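PDB 7CRD: probable enoyl-CoA hydratase/isomerase from Pseudomonas aeruginosa, which probably acts on enoyl-CoA thioesters, perhaps as a delta(3)-delta(2)-enoyl-CoA isomerase, and binds coenzyme A. Local coordinates for residues A[52-57]-A[96-101]. Sequence-based numbering, arbitrary orientation.
Sequences LITGGD and IAAVNG
Ile53 binds residues 96-101 through both of its backbone polar atoms: its N donates to Ile96 O at 2.8 Å, and its O accepts from Ala98 N at 2.9 Å. Beside this ladder, Leu52 sends CD1 across to the neighbouring strand, where the methyl lies 3.8 Å from Ile96 CG2 and about as far from Ala98 CB; CG stands anti to the backbone N (chi1 171°), and from there CD1 turns to the neighbouring strand, closest to Ile96 O at 3.1 Å. Where the strands end, side chains take over from the backbone. Thr54 OG1 donates to Ala98 O at 2.9 Å, coming in tilted from the carbonyl plane, and also accepts from Gly56 N, closing an ST turn. These are neighbouring parallel strands, 50-54 and 95-99, at the middle of the main sheet of a crotonase-like fold, and beyond the paired residues the two chains are bridged by a water. That water accepts from Gly55 N and Asn100 N, with Gly56 O and Ala98 O as possible acceptors for its own protons. Farther along, Asn100 ND2 reaches Gly56 O at 3.1 Å, with the acceptor close to the amide plane. In the next shell, Gly181 N binds Asn100 OD1, so both ends of the amide are held, while helix 182-196 covers Leu52 with Ala188, Thr54 with Leu185, and Asn100 with Val184 and Leu185.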
loop_
_atom_site.group_PDB
_atom_site.type_symbol
_atom_site.label_atom_id
_atom_site.label_comp_id
_atom_site.label_asym_id
_atom_site.label_seq_id
_atom_site.Cartn_x
_atom_site.Cartn_y
_atom_site.Cartn_z
ATOM N N LEU A 52 -11.705 -3.585 1.730
ATOM C CA LEU A 52 -10.660 -4.174 2.565
ATOM C C LEU A 52 -9.577 -4.747 1.667
ATOM O O LEU A 52 -9.880 -5.446 0.694
ATOM C CB LEU A 52 -11.211 -5.281 3.477
ATOM C CG LEU A 52 -10.157 -6.113 4.235
ATOM C CD1 LEU A 52 -9.514 -5.289 5.348
ATOM C CD2 LEU A 52 -10.728 -7.415 4.807
ATOM N N ILE A 53 -8.322 -4.455 1.988
ATOM C CA ILE A 53 -7.178 -4.961 1.239
ATOM C C ILE A 53 -6.365 -5.858 2.157
ATOM O O ILE A 53 -6.016 -5.453 3.272
ATOM C CB ILE A 53 -6.304 -3.818 0.689
ATOM C CG1 ILE A 53 -7.135 -2.872 -0.167
ATOM C CG2 ILE A 53 -5.162 -4.391 -0.166
ATOM C CD1 ILE A 53 -6.310 -1.737 -0.751
ATOM N N THR A 54 -6.048 -7.067 1.688
ATOM C CA THR A 54 -5.327 -8.009 2.528
ATOM C C THR A 54 -4.597 -9.018 1.655
ATOM O O THR A 54 -4.936 -9.224 0.489
ATOM C CB THR A 54 -6.280 -8.735 3.484
ATOM O OG1 THR A 54 -5.526 -9.548 4.384
ATOM C CG2 THR A 54 -7.236 -9.608 2.681
ATOM N N GLY A 55 -3.588 -9.647 2.246
ATOM C CA GLY A 55 -2.928 -10.765 1.614
ATOM C C GLY A 55 -3.214 -12.076 2.317
ATOM O O GLY A 55 -2.675 -13.115 1.929
ATOM N N GLY A 56 -4.035 -12.044 3.361
ATOM C CA GLY A 56 -4.384 -13.237 4.110
ATOM C C GLY A 56 -3.694 -13.324 5.461
ATOM O O GLY A 56 -3.150 -12.354 5.989
ATOM N N ASP A 57 -3.717 -14.533 6.029
ATOM C CA ASP A 57 -3.284 -14.732 7.404
ATOM C C ASP A 57 -1.776 -14.715 7.581
ATOM O O ASP A 57 -1.307 -14.589 8.717
ATOM C CB ASP A 57 -3.805 -16.073 7.940
ATOM C CG ASP A 57 -5.305 -16.116 8.041
ATOM O OD1 ASP A 57 -5.947 -15.059 7.925
ATOM O OD2 ASP A 57 -5.851 -17.222 8.236
ATOM N N ILE A 96 -9.638 -0.207 4.185
ATOM C CA ILE A 96 -9.069 -0.810 5.386
ATOM C C ILE A 96 -8.036 -1.841 4.956
ATOM O O ILE A 96 -8.317 -2.687 4.102
ATOM C CB ILE A 96 -10.159 -1.464 6.253
ATOM C CG1 ILE A 96 -11.197 -0.436 6.683
ATOM C CG2 ILE A 96 -9.522 -2.167 7.481
ATOM C CD1 ILE A 96 -12.297 -1.050 7.567
ATOM N N ALA A 97 -6.844 -1.761 5.524
ATOM C CA ALA A 97 -5.810 -2.754 5.288
ATOM C C ALA A 97 -5.745 -3.741 6.451
ATOM O O ALA A 97 -5.762 -3.342 7.620
ATOM C CB ALA A 97 -4.447 -2.080 5.108
ATOM N N ALA A 98 -5.618 -5.029 6.129
ATOM C CA ALA A 98 -5.381 -6.066 7.133
ATOM C C ALA A 98 -4.079 -6.759 6.763
ATOM O O ALA A 98 -4.027 -7.504 5.776
ATOM C CB ALA A 98 -6.542 -7.055 7.203
ATOM N N VAL A 99 -3.038 -6.529 7.555
ATOM C CA VAL A 99 -1.661 -6.837 7.171
ATOM C C VAL A 99 -1.107 -7.942 8.065
ATOM O O VAL A 99 -1.043 -7.772 9.287
ATOM C CB VAL A 99 -0.774 -5.593 7.283
ATOM C CG1 VAL A 99 0.662 -5.932 6.947
ATOM C CG2 VAL A 99 -1.321 -4.458 6.398
ATOM N N ASN A 100 -0.613 -9.032 7.453
ATOM C CA ASN A 100 0.173 -10.044 8.162
ATOM C C ASN A 100 1.512 -10.258 7.459
ATOM O O ASN A 100 1.633 -10.037 6.254
ATOM C CB ASN A 100 -0.541 -11.405 8.244
ATOM C CG ASN A 100 -1.563 -11.474 9.374
ATOM O OD1 ASN A 100 -1.213 -11.394 10.554
ATOM N ND2 ASN A 100 -2.831 -11.608 9.012
ATOM N N GLY A 101 2.508 -10.719 8.226
ATOM C CA GLY A 101 3.807 -11.066 7.690
ATOM C C GLY A 101 4.477 -9.899 6.992
ATOM O O GLY A 101 4.368 -8.746 7.422
HETATM O O HOH W 1 -2.154 -9.908 4.990
#